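Local coordinates for acetyl xylan esterase (Metagenome, PDB 6XYC), which acts as a bifunctional feruloyl and acetyl xylan esterase of the alpha/beta hydrolase fold, probably releasing ester-linked groups from complex natural xylans, at residues V233-S238 against F254-G259; G170-A175 against V239-V244; I44-A49 against N53-M58; N243-D246 against K251-F254; D221-H226 against T276-E281. One frame throughout, in Å; residues are numbered along the deposited sequence.

In the fold
Contacts 1, 2 and 4 follow helix 236-248 from its start to near its end, where it packs on strand 252-257 and on the loop 170-175. Contact 5 lies across the neighbouring strand 222-227, on helix 269-284. Ser-238 OG of contact 1 meets His-226 ND1 of contact 5 at 2.7 Å, and Gln-237 OE1 of contact 1 takes Val-172 N at 2.8 Å and Asp-173 N at 2.7 Å in contact 2. Contact 3 stands apart, its centre about 21 Å from those of contacts 1 and 2. Contacts 1, 2 and 3 each hold residues lining the pocket of the bound sulfonyl inhibitor, while contacts 4 and 5 hold none.

Contact 1: V233-S238 against F254-G259; sequences VPHCQS and FISVPG
The imidazole of His-235 has Ser-256 OG at its edge, near the ring plane, while the phenyl ring of Phe-254 carries the backbone C of Ser-238 over one face, 4.2 Å above the plane and off-centre. Both meetings lie inside the beta-alpha-beta crossover of this alpha/beta hydrolase, which runs from strand 222-227 through helix 236-248 to strand 252-257. The two rings are set obliquely, centroids 5.4 Å apart and planes at 47°; Phe-254 CZ approaches His-235 NE2 to 3.5 Å. His-235 swings its ring out toward the strand because CG is anti to the backbone N (chi1 -171°), and NE2 thereby arrives at Ser-256 OG, 2.7 Å away. That bond is short but bent, with an angle of 138°, and either group could be its donor. Ser-238 uses its carbon, not its hydroxyl, on the phenyl ring: CB lies 3.5 Å from Phe-254 CE1. Its OG is turned to His-226 ND1 instead, tying the helix to the preceding strand. Val-239 and Lys-242 extend the helix surface along Phe-254. Val-233, at the start of the 233-238 segment, touches the bound inhibitor; Cys-236, next to His-235, is disulfide-bonded to Cys-180. Ser-256 OG likewise stands anti to its own backbone N, which points it at the histidine. Ser-256 CB lies in the imidazole plane, 3.5 Å from His-235 NE2.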
# COMPACT_ATOMS: atom_id res chain seq x y z
N VAL A 233 5.17 7.88 12.64
CA VAL A 233 3.74 7.95 12.40
C VAL A 233 3.03 7.52 13.67
O VAL A 233 3.22 6.37 14.11
CB VAL A 233 3.31 7.07 11.21
CG1 VAL A 233 1.80 7.13 11.03
CG2 VAL A 233 4.03 7.50 9.94
N PRO A 234 2.23 8.37 14.31
CA PRO A 234 1.69 8.00 15.63
C PRO A 234 0.66 6.89 15.57
O PRO A 234 -0.15 6.79 14.63
CB PRO A 234 1.08 9.31 16.14
CG PRO A 234 0.82 10.14 14.92
CD PRO A 234 1.89 9.76 13.93
N HIS A 235 0.72 6.03 16.59
CA HIS A 235 -0.23 4.95 16.83
C HIS A 235 -1.68 5.40 16.67
O HIS A 235 -2.53 4.62 16.21
CB HIS A 235 0.06 4.44 18.25
CG HIS A 235 -0.66 3.18 18.64
ND1 HIS A 235 -1.81 3.20 19.39
CD2 HIS A 235 -0.33 1.88 18.47
CE1 HIS A 235 -2.19 1.95 19.62
NE2 HIS A 235 -1.31 1.13 19.07
N CYS A 236 -1.99 6.64 17.05
CA CYS A 236 -3.36 7.11 16.96
C CYS A 236 -3.92 6.96 15.55
O CYS A 236 -5.13 6.78 15.38
CB CYS A 236 -3.44 8.57 17.41
SG CYS A 236 -2.47 9.74 16.40
N GLN A 237 -3.06 7.03 14.54
CA GLN A 237 -3.52 6.90 13.16
C GLN A 237 -4.22 5.56 12.92
O GLN A 237 -5.29 5.51 12.30
CB GLN A 237 -2.34 7.08 12.21
CG GLN A 237 -1.82 8.51 12.14
CD GLN A 237 -2.67 9.40 11.27
OE1 GLN A 237 -2.88 9.11 10.09
NE2 GLN A 237 -3.17 10.48 11.84
N SER A 238 -3.63 4.47 13.42
CA SER A 238 -4.23 3.16 13.23
C SER A 238 -5.40 2.92 14.17
O SER A 238 -6.36 2.23 13.80
CB SER A 238 -3.16 2.07 13.42
OG SER A 238 -2.22 2.11 12.36
N PHE A 254 -6.90 -5.02 14.18
CA PHE A 254 -5.88 -4.07 14.60
C PHE A 254 -4.96 -4.76 15.61
O PHE A 254 -5.42 -5.20 16.67
CB PHE A 254 -6.50 -2.81 15.21
CG PHE A 254 -5.48 -1.82 15.72
CD1 PHE A 254 -4.28 -1.62 15.05
CD2 PHE A 254 -5.72 -1.09 16.86
CE1 PHE A 254 -3.34 -0.72 15.52
CE2 PHE A 254 -4.80 -0.18 17.33
CZ PHE A 254 -3.61 0.01 16.66
N ILE A 255 -3.68 -4.86 15.26
CA ILE A 255 -2.67 -5.45 16.13
C ILE A 255 -1.71 -4.35 16.55
O ILE A 255 -1.00 -3.78 15.71
CB ILE A 255 -1.92 -6.59 15.43
CG1 ILE A 255 -2.85 -7.79 15.24
CG2 ILE A 255 -0.70 -7.00 16.23
CD1 ILE A 255 -2.29 -8.88 14.33
N SER A 256 -1.68 -4.05 17.85
CA SER A 256 -0.78 -3.07 18.43
C SER A 256 0.46 -3.80 18.93
O SER A 256 0.34 -4.79 19.65
CB SER A 256 -1.47 -2.32 19.57
OG SER A 256 -0.64 -1.29 20.08
N VAL A 257 1.63 -3.32 18.53
CA VAL A 257 2.90 -3.95 18.88
C VAL A 257 3.46 -3.25 20.11
O VAL A 257 3.85 -2.07 20.01
CB VAL A 257 3.89 -3.90 17.70
CG1 VAL A 257 5.22 -4.55 18.09
CG2 VAL A 257 3.30 -4.58 16.46
N PRO A 258 3.54 -3.91 21.27
CA PRO A 258 4.03 -3.22 22.47
C PRO A 258 5.52 -2.92 22.35
O PRO A 258 6.32 -3.79 22.01
CB PRO A 258 3.73 -4.22 23.60
CG PRO A 258 3.71 -5.56 22.93
CD PRO A 258 3.24 -5.33 21.51
N GLY A 259 5.87 -1.67 22.63
CA GLY A 259 7.23 -1.20 22.47
C GLY A 259 7.69 -1.09 21.04
O GLY A 259 8.86 -0.74 20.81

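Contact 2: G170-A175 against V239-V244; sequences GPVDMA and VNLKNV
Asp-173 OD2 is gripped by two donors, Asn-240 ND2 from helix 236-248 and His-176 ND1 from farther along its own loop. The hydrogen bond from the asparagine amide is long and bent: Asn-240 ND2 lies 3.2 Å from Asp-173 OD2, with an N-H...acceptor angle of 141°. The donor arrives nearly in line with the CG-OD2 bond, yet OD2 sits 27° out of the asparagine's amide plane, the carboxylate and amide planes being steeply turned against each other. With CG anti to the backbone N (chi1 -177°), the aspartate reaches out toward the helix. Beside this polar pair, Val-172 presents one methyl: its CG2 rests 4.0 Å from Leu-241 CB and 4.1 Å from Leu-241 CD2, the two side chains crossing at about a right angle. The backbone of the loop is also held, since Gln-237 OE1 accepts from the N atoms of both Val-172 and Asp-173. This joins helix 236-248 of the alpha/beta hydrolase to the loop after strand 164-168, where Pro-171 touches the inhibitor. A leucine in place of Asp-173 would probably leave Asn-240 ND2 and His-176 ND1 without their shared acceptor and set the amide free to turn. Two N-H groups converging on one carboxylate oxygen should favour its ionised form, so a probably charged, buried carboxylate and a small apolar patch join loop to helix.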
# COMPACT_ATOMS: atom_id res chain seq x y z
N GLY A 170 0.70 2.94 8.68
CA GLY A 170 0.54 3.94 7.63
C GLY A 170 -0.11 5.21 8.14
O GLY A 170 -1.00 5.19 9.00
N PRO A 171 0.35 6.36 7.63
CA PRO A 171 -0.33 7.64 7.88
C PRO A 171 -1.59 7.72 7.02
O PRO A 171 -1.50 7.81 5.79
CB PRO A 171 0.71 8.68 7.48
CG PRO A 171 1.49 8.03 6.39
CD PRO A 171 1.52 6.55 6.73
N VAL A 172 -2.75 7.71 7.66
CA VAL A 172 -4.00 7.52 6.92
C VAL A 172 -5.03 8.59 7.25
O VAL A 172 -6.11 8.63 6.66
CB VAL A 172 -4.59 6.13 7.21
CG1 VAL A 172 -3.66 5.02 6.74
CG2 VAL A 172 -4.89 5.97 8.72
N ASP A 173 -4.71 9.48 8.20
CA ASP A 173 -5.65 10.45 8.75
C ASP A 173 -4.87 11.76 8.95
O ASP A 173 -4.53 12.16 10.06
CB ASP A 173 -6.26 9.93 10.06
CG ASP A 173 -7.30 10.87 10.64
OD1 ASP A 173 -7.85 11.72 9.90
OD2 ASP A 173 -7.59 10.75 11.85
N MET A 174 -4.56 12.44 7.85
CA MET A 174 -3.67 13.58 7.91
C MET A 174 -4.34 14.81 8.53
O MET A 174 -3.63 15.77 8.87
CB MET A 174 -3.14 13.92 6.52
CG MET A 174 -1.77 13.35 6.25
SD MET A 174 -1.65 11.56 6.43
CE MET A 174 -2.47 11.00 4.93
N ALA A 175 -5.66 14.79 8.73
CA ALA A 175 -6.31 15.84 9.51
C ALA A 175 -5.88 15.79 10.97
O ALA A 175 -6.02 16.79 11.68
CB ALA A 175 -7.83 15.70 9.41
N VAL A 239 -5.34 3.45 15.40
CA VAL A 239 -6.52 3.43 16.27
C VAL A 239 -7.70 4.06 15.54
O VAL A 239 -8.80 3.50 15.50
CB VAL A 239 -6.22 4.15 17.59
CG1 VAL A 239 -7.49 4.33 18.39
CG2 VAL A 239 -5.17 3.40 18.40
N ASN A 240 -7.47 5.23 14.94
CA ASN A 240 -8.54 5.93 14.25
C ASN A 240 -9.06 5.13 13.06
O ASN A 240 -10.27 5.06 12.83
CB ASN A 240 -8.05 7.31 13.80
CG ASN A 240 -7.77 8.24 14.97
OD1 ASN A 240 -8.12 7.94 16.11
ND2 ASN A 240 -7.13 9.36 14.68
N LEU A 241 -8.16 4.52 12.29
CA LEU A 241 -8.59 3.74 11.14
C LEU A 241 -9.46 2.56 11.57
O LEU A 241 -10.50 2.29 10.95
CB LEU A 241 -7.38 3.24 10.34
CG LEU A 241 -7.69 2.60 8.98
CD1 LEU A 241 -8.46 3.56 8.09
CD2 LEU A 241 -6.41 2.16 8.30
N LYS A 242 -9.06 1.85 12.62
CA LYS A 242 -9.85 0.74 13.13
C LYS A 242 -11.23 1.22 13.58
O LYS A 242 -12.24 0.58 13.29
CB LYS A 242 -9.11 0.07 14.29
CG LYS A 242 -9.95 -0.84 15.15
CD LYS A 242 -10.29 -2.13 14.44
CE LYS A 242 -10.89 -3.13 15.41
NZ LYS A 242 -11.81 -4.09 14.74
N ASN A 243 -11.29 2.35 14.28
CA ASN A 243 -12.57 2.89 14.72
C ASN A 243 -13.48 3.17 13.53
O ASN A 243 -14.69 2.91 13.59
CB ASN A 243 -12.36 4.15 15.55
CG ASN A 243 -13.66 4.82 15.96
OD1 ASN A 243 -14.26 5.57 15.21
ND2 ASN A 243 -14.09 4.54 17.19
N VAL A 244 -12.92 3.71 12.44
CA VAL A 244 -13.72 4.02 11.26
C VAL A 244 -14.21 2.74 10.59
O VAL A 244 -15.37 2.66 10.17
CB VAL A 244 -12.90 4.91 10.30
CG1 VAL A 244 -13.58 4.98 8.95
CG2 VAL A 244 -12.71 6.30 10.91

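Contact 3: I44-A49 against N53-M58; sequences IIYGSA and NNAKAM. With AES (4-(2-aminoethyl)benzenesulfonyl fluoride), chain B.
The methyl of Ala-55 sits almost squarely over the ring of Tyr-46, CB 3.7 Å from the ring centroid and only 14° off the normal, a CH-pi contact made by the N-cap residue of a helix. No hydrogen bond links segments 44-49 and 53-58; the contact rests on the tyrosine side chain. Its CG lies between the backbone N and the carbonyl carbon (chi1 53°), which turns the ring back against residues 53-56. The CD1 corner presses on the backbone there, 3.3 Å from Ala-55 C and 3.5 Å from Lys-56 N. At the far end of the ring, Tyr-46 OH lies 3.4 Å from Asn-53 CA, but its polar partners are Ala-52 O and His-79 N, which hold the hydroxyl in place. Ser-48 OG stands in the ring plane at the edge and is itself bonded to Ala-52 N.

Beyond the tyrosine the chain runs to the inhibitor. Ala-49 N donates to the sulfonyl O1S of 4-(2-aminoethyl)benzenesulfonyl fluoride at 2.8 Å with a fairly straight angle of 161°, and Ala-49 CB is 4.0 Å from ring atom C1 of the inhibitor. Ser-122 N also bonds the inhibitor, an arrangement consistent with an oxyanion hole of the alpha/beta hydrolase type. In the fold, the contact closes the loop that leads from strand 39-45 into helix 56-69, which runs on to the neighbouring parallel strand 73-77; His-79, just past that strand, meets the Tyr-46 ring.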
# COMPACT_ATOMS: atom_id res chain seq x y z
N ILE A 44 3.51 -5.35 -2.78
CA ILE A 44 4.10 -4.71 -1.60
C ILE A 44 4.68 -3.37 -2.00
O ILE A 44 5.18 -3.18 -3.12
CB ILE A 44 5.17 -5.60 -0.93
CG1 ILE A 44 6.44 -5.70 -1.77
CG2 ILE A 44 4.62 -7.00 -0.67
CD1 ILE A 44 7.58 -6.44 -1.07
N ILE A 45 4.64 -2.42 -1.06
CA ILE A 45 5.01 -1.04 -1.33
C ILE A 45 5.85 -0.51 -0.18
O ILE A 45 5.42 -0.53 0.98
CB ILE A 45 3.78 -0.13 -1.53
CG1 ILE A 45 2.77 -0.76 -2.49
CG2 ILE A 45 4.22 1.26 -2.02
CD1 ILE A 45 1.46 -0.00 -2.55
N TYR A 46 7.04 0.01 -0.50
CA TYR A 46 7.94 0.54 0.51
C TYR A 46 7.35 1.80 1.15
O TYR A 46 6.47 2.47 0.60
CB TYR A 46 9.29 0.89 -0.11
CG TYR A 46 9.19 1.80 -1.32
CD1 TYR A 46 9.30 1.28 -2.61
CD2 TYR A 46 8.96 3.17 -1.19
CE1 TYR A 46 9.19 2.09 -3.72
CE2 TYR A 46 8.87 3.99 -2.31
CZ TYR A 46 8.98 3.44 -3.57
OH TYR A 46 8.88 4.24 -4.69
N GLY A 47 7.88 2.12 2.33
CA GLY A 47 7.64 3.40 2.97
C GLY A 47 8.80 4.35 2.75
O GLY A 47 9.96 3.95 2.71
N SER A 48 8.47 5.64 2.62
CA SER A 48 9.47 6.64 2.29
C SER A 48 8.95 8.06 2.47
O SER A 48 9.52 9.00 1.89
CB SER A 48 9.93 6.47 0.84
OG SER A 48 8.92 6.92 -0.05
N ALA A 49 7.89 8.24 3.26
CA ALA A 49 7.21 9.53 3.36
C ALA A 49 6.85 10.06 1.97
O ALA A 49 6.85 11.27 1.73
CB ALA A 49 8.05 10.54 4.13
N ASN A 53 11.30 6.99 -5.18
CA ASN A 53 10.75 6.45 -6.42
C ASN A 53 11.49 5.21 -6.90
O ASN A 53 11.28 4.78 -8.04
CB ASN A 53 10.75 7.53 -7.52
CG ASN A 53 12.15 7.97 -7.92
OD1 ASN A 53 13.15 7.39 -7.49
ND2 ASN A 53 12.23 8.99 -8.76
N ASN A 54 12.34 4.62 -6.06
CA ASN A 54 13.24 3.56 -6.52
C ASN A 54 13.54 2.51 -5.46
O ASN A 54 14.54 1.79 -5.59
CB ASN A 54 14.57 4.18 -6.99
CG ASN A 54 15.24 4.98 -5.90
OD1 ASN A 54 14.68 5.17 -4.82
ND2 ASN A 54 16.44 5.46 -6.17
N ALA A 55 12.71 2.38 -4.43
CA ALA A 55 13.06 1.61 -3.25
C ALA A 55 12.37 0.25 -3.19
O ALA A 55 12.28 -0.35 -2.11
CB ALA A 55 12.73 2.40 -1.98
N LYS A 56 11.90 -0.26 -4.34
CA LYS A 56 11.16 -1.51 -4.32
C LYS A 56 11.98 -2.66 -3.74
O LYS A 56 11.43 -3.57 -3.13
CB LYS A 56 10.68 -1.86 -5.73
CG LYS A 56 11.76 -1.84 -6.81
CD LYS A 56 11.16 -2.19 -8.17
CE LYS A 56 12.12 -1.86 -9.30
NZ LYS A 56 13.36 -2.71 -9.24
N ALA A 57 13.30 -2.62 -3.92
CA ALA A 57 14.14 -3.69 -3.36
C ALA A 57 14.15 -3.65 -1.84
O ALA A 57 14.30 -4.69 -1.19
CB ALA A 57 15.56 -3.57 -3.90
N MET A 58 14.00 -2.46 -1.24
CA MET A 58 13.97 -2.37 0.21
C MET A 58 12.72 -3.05 0.77
O MET A 58 12.79 -3.74 1.79
CB MET A 58 14.02 -0.91 0.65
CG MET A 58 15.44 -0.37 0.76
SD MET A 58 15.52 1.42 0.98
CE MET A 58 17.20 1.60 1.58
C3 AES B . 6.67 10.37 7.92
C2 AES B . 6.92 9.06 7.66
C1 AES B . 6.08 8.37 6.83
S AES B . 6.48 6.72 6.50
O1S AES B . 6.68 6.52 5.04
O2S AES B . 7.83 6.45 6.99
C6 AES B . 4.99 8.95 6.27
C5 AES B . 4.73 10.28 6.54
C4 AES B . 5.58 10.99 7.36
C7 AES B . 5.29 12.49 7.70
C8 AES B . 3.87 12.65 8.29
N8 AES B . 3.81 13.94 8.89

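Contact 4: N243-D246 against K251-F254; sequences NVYD and KATF
Apolar packing comes first: Tyr-245 CB and Ala-252 CB touch at 3.4 Å, a close methylene-to-methyl approach, and Tyr-245 CG follows at 3.6 Å from the same methyl. The alanine methyl approaches the ring obliquely, and from the preceding residue Lys-251 O stands 3.8 Å from Tyr-245 CD2, a contact without a hydrogen bond. Chi1 of the tyrosine, -91°, is strained away from the staggered value near -60°; with the ring so placed it also touches Ile-222, Val-132 and Ala-250. A glycine in place of Tyr-245 would probably open a gap beside Ala-252 and Ile-222 and loosen the end of the helix on the sheet.

Water supplies the polar link across the segments. One molecule donates to Asp-246 OD2 at 2.7 Å and accepts from Ala-252 N at 3.0 Å, so a helix carboxylate reaches the strand's first amide indirectly.

Charge forms the third group. Asp-246 OD2 is salt-bridged to Lys-242 NZ, whose ammonium also bonds Ala-252 O; the same carbonyl takes a weak bond from Lys-251 NZ at 3.3 Å. Lys-251 and Asp-246 are opposite in charge but do not meet, NZ and OD2 being 6.2 Å apart. The contact closes the short turn between helix 236-248 and strand 252-257, the second half of a beta-alpha-beta unit. Its chemistry is thus divided: an apolar core of tyrosine and alanine, and an outer edge where Lys-242 and the water satisfy the backbone O and N of Ala-252.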
# COMPACT_ATOMS: atom_id res chain seq x y z
N ASN A 243 -11.29 2.35 14.28
CA ASN A 243 -12.57 2.89 14.72
C ASN A 243 -13.48 3.17 13.53
O ASN A 243 -14.69 2.91 13.59
CB ASN A 243 -12.36 4.15 15.55
CG ASN A 243 -13.66 4.82 15.96
OD1 ASN A 243 -14.26 5.57 15.21
ND2 ASN A 243 -14.09 4.54 17.19
N VAL A 244 -12.92 3.71 12.44
CA VAL A 244 -13.72 4.02 11.26
C VAL A 244 -14.21 2.74 10.59
O VAL A 244 -15.37 2.66 10.17
CB VAL A 244 -12.90 4.91 10.30
CG1 VAL A 244 -13.58 4.98 8.95
CG2 VAL A 244 -12.71 6.30 10.91
N TYR A 245 -13.35 1.73 10.47
CA TYR A 245 -13.81 0.46 9.91
C TYR A 245 -14.92 -0.14 10.78
O TYR A 245 -15.94 -0.60 10.26
CB TYR A 245 -12.64 -0.52 9.78
CG TYR A 245 -11.94 -0.46 8.44
CD1 TYR A 245 -11.06 0.56 8.15
CD2 TYR A 245 -12.18 -1.42 7.46
CE1 TYR A 245 -10.41 0.63 6.94
CE2 TYR A 245 -11.54 -1.36 6.23
CZ TYR A 245 -10.66 -0.32 5.98
OH TYR A 245 -10.01 -0.24 4.78
N ASP A 246 -14.72 -0.13 12.10
CA ASP A 246 -15.74 -0.64 13.02
C ASP A 246 -17.07 0.08 12.80
O ASP A 246 -18.12 -0.55 12.66
CB ASP A 246 -15.26 -0.47 14.46
CG ASP A 246 -14.20 -1.48 14.85
OD1 ASP A 246 -13.68 -1.38 15.98
OD2 ASP A 246 -13.88 -2.37 14.03
N LYS A 251 -14.68 -4.68 8.01
CA LYS A 251 -13.93 -5.63 8.83
C LYS A 251 -12.47 -5.22 8.88
O LYS A 251 -11.78 -5.20 7.86
CB LYS A 251 -14.06 -7.06 8.28
CG LYS A 251 -13.50 -8.13 9.22
CD LYS A 251 -14.21 -8.14 10.56
CE LYS A 251 -13.50 -9.03 11.57
NZ LYS A 251 -12.65 -8.28 12.53
N ALA A 252 -12.01 -4.88 10.09
CA ALA A 252 -10.62 -4.54 10.34
C ALA A 252 -10.13 -5.29 11.57
O ALA A 252 -10.86 -5.45 12.55
CB ALA A 252 -10.46 -3.03 10.56
N THR A 253 -8.90 -5.79 11.48
CA THR A 253 -8.18 -6.36 12.61
C THR A 253 -7.01 -5.44 12.92
O THR A 253 -6.23 -5.10 12.03
CB THR A 253 -7.68 -7.77 12.29
OG1 THR A 253 -8.80 -8.60 11.94
CG2 THR A 253 -6.97 -8.38 13.50
N PHE A 254 -6.90 -5.02 14.18
CA PHE A 254 -5.88 -4.07 14.60
C PHE A 254 -4.96 -4.76 15.61
O PHE A 254 -5.42 -5.20 16.67
CB PHE A 254 -6.50 -2.81 15.21
CG PHE A 254 -5.48 -1.82 15.72
CD1 PHE A 254 -4.28 -1.62 15.05
CD2 PHE A 254 -5.72 -1.09 16.86
CE1 PHE A 254 -3.34 -0.72 15.52
CE2 PHE A 254 -4.80 -0.18 17.33
CZ PHE A 254 -3.61 0.01 16.66
O HOH W 1 -14.30 -4.01 11.87

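Contact 5: D221-H226 against T276-E281; sequences DILIIH and TDFFTE
Leu-223 lays its CB over the centre of the Phe-278 ring, 3.7 Å from the centroid and 6° off the normal, a nearly square CH-pi contact. The two side chains run past each other in opposite directions: the leucine branch CD2 reaches back to Phe-278 CB at 3.8 Å, while the phenyl group extends the other way, toward the Asp-221 end of the strand. CG of Phe-278 is anti to the backbone N (chi1 172°), which carries the ring out from the helix to the sheet. Its CZ ends against the strand backbone, 3.6 Å from Leu-223 N and 3.6 Å from Asp-221 O, the latter at the ring edge. Asp-221 adds CB, 4.1 Å from Phe-278 CZ, but sends its carboxylate to Gln-282 farther along the helix. Phe-278 also touches Val-166 of the adjoining strand 164-168, so helix 269-284 rests across two parallel strands of the alpha/beta hydrolase sheet. With no hydrogen bond between the segments, the contact depends on dispersion and the exclusion of water, and Phe-278 alone accounts for over half of the buried area.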
# COMPACT_ATOMS: atom_id res chain seq x y z
N ASP A 221 -11.36 -6.74 3.50
CA ASP A 221 -10.87 -6.81 4.87
C ASP A 221 -9.48 -6.19 4.98
O ASP A 221 -8.68 -6.26 4.05
CB ASP A 221 -10.82 -8.25 5.36
CG ASP A 221 -12.19 -8.88 5.50
OD1 ASP A 221 -13.19 -8.25 5.09
OD2 ASP A 221 -12.27 -10.00 6.03
N ILE A 222 -9.18 -5.62 6.14
CA ILE A 222 -7.88 -5.01 6.37
C ILE A 222 -7.29 -5.52 7.68
O ILE A 222 -8.01 -5.72 8.66
CB ILE A 222 -7.96 -3.47 6.38
CG1 ILE A 222 -6.56 -2.87 6.43
CG2 ILE A 222 -8.79 -2.97 7.56
CD1 ILE A 222 -6.52 -1.36 6.19
N LEU A 223 -5.98 -5.73 7.68
CA LEU A 223 -5.20 -5.95 8.89
C LEU A 223 -4.30 -4.75 9.10
O LEU A 223 -3.57 -4.34 8.19
CB LEU A 223 -4.37 -7.23 8.78
CG LEU A 223 -3.41 -7.52 9.94
CD1 LEU A 223 -4.14 -7.89 11.21
CD2 LEU A 223 -2.44 -8.64 9.54
N ILE A 224 -4.36 -4.17 10.29
CA ILE A 224 -3.61 -2.97 10.64
C ILE A 224 -2.63 -3.34 11.75
O ILE A 224 -3.03 -3.93 12.76
CB ILE A 224 -4.53 -1.83 11.10
CG1 ILE A 224 -5.64 -1.57 10.07
CG2 ILE A 224 -3.72 -0.56 11.36
CD1 ILE A 224 -6.83 -0.84 10.65
N ILE A 225 -1.36 -2.99 11.56
CA ILE A 225 -0.30 -3.30 12.52
C ILE A 225 0.45 -2.01 12.81
O ILE A 225 0.93 -1.34 11.88
CB ILE A 225 0.65 -4.38 11.99
CG1 ILE A 225 -0.14 -5.60 11.51
CG2 ILE A 225 1.64 -4.79 13.07
CD1 ILE A 225 0.69 -6.64 10.81
N HIS A 226 0.58 -1.66 14.10
CA HIS A 226 1.20 -0.40 14.47
C HIS A 226 1.85 -0.53 15.84
O HIS A 226 1.24 -1.05 16.78
CB HIS A 226 0.16 0.73 14.48
CG HIS A 226 0.73 2.08 14.21
ND1 HIS A 226 0.22 2.92 13.24
CD2 HIS A 226 1.76 2.75 14.78
CE1 HIS A 226 0.92 4.04 13.22
NE2 HIS A 226 1.86 3.97 14.15
N THR A 276 0.88 -13.13 7.14
CA THR A 276 0.74 -14.26 6.23
C THR A 276 -0.47 -15.11 6.57
O THR A 276 -1.13 -15.63 5.67
CB THR A 276 2.02 -15.11 6.23
OG1 THR A 276 2.36 -15.49 7.56
CG2 THR A 276 3.17 -14.34 5.61
N ASP A 277 -0.80 -15.24 7.86
CA ASP A 277 -2.03 -15.92 8.23
C ASP A 277 -3.24 -15.17 7.68
O ASP A 277 -4.16 -15.78 7.13
CB ASP A 277 -2.13 -16.04 9.76
CG ASP A 277 -1.27 -17.17 10.31
OD1 ASP A 277 -0.69 -17.93 9.51
OD2 ASP A 277 -1.18 -17.30 11.55
N PHE A 278 -3.25 -13.84 7.82
CA PHE A 278 -4.35 -13.02 7.33
C PHE A 278 -4.53 -13.21 5.83
O PHE A 278 -5.63 -13.53 5.35
CB PHE A 278 -4.08 -11.56 7.68
CG PHE A 278 -5.04 -10.59 7.06
CD1 PHE A 278 -6.29 -10.37 7.63
CD2 PHE A 278 -4.70 -9.88 5.92
CE1 PHE A 278 -7.19 -9.47 7.06
CE2 PHE A 278 -5.59 -8.98 5.34
CZ PHE A 278 -6.84 -8.78 5.92
N PHE A 279 -3.46 -13.03 5.06
CA PHE A 279 -3.55 -13.19 3.61
C PHE A 279 -3.96 -14.60 3.25
O PHE A 279 -4.74 -14.80 2.31
CB PHE A 279 -2.21 -12.83 2.94
CG PHE A 279 -2.02 -11.36 2.68
CD1 PHE A 279 -3.04 -10.57 2.19
CD2 PHE A 279 -0.79 -10.77 2.92
CE1 PHE A 279 -2.85 -9.22 1.96
CE2 PHE A 279 -0.59 -9.42 2.68
CZ PHE A 279 -1.62 -8.65 2.21
N THR A 280 -3.46 -15.60 3.98
CA THR A 280 -3.83 -16.98 3.68
C THR A 280 -5.31 -17.20 3.94
O THR A 280 -6.02 -17.80 3.12
CB THR A 280 -2.99 -17.96 4.50
OG1 THR A 280 -1.61 -17.87 4.11
CG2 THR A 280 -3.49 -19.39 4.28
N GLU A 281 -5.80 -16.72 5.09
CA GLU A 281 -7.23 -16.83 5.39
C GLU A 281 -8.06 -16.10 4.34
O GLU A 281 -9.09 -16.61 3.90
CB GLU A 281 -7.51 -16.28 6.79
CG GLU A 281 -6.76 -16.98 7.91
CD GLU A 281 -6.57 -16.12 9.14
OE1 GLU A 281 -6.09 -16.64 10.16
OE2 GLU A 281 -6.90 -14.91 9.09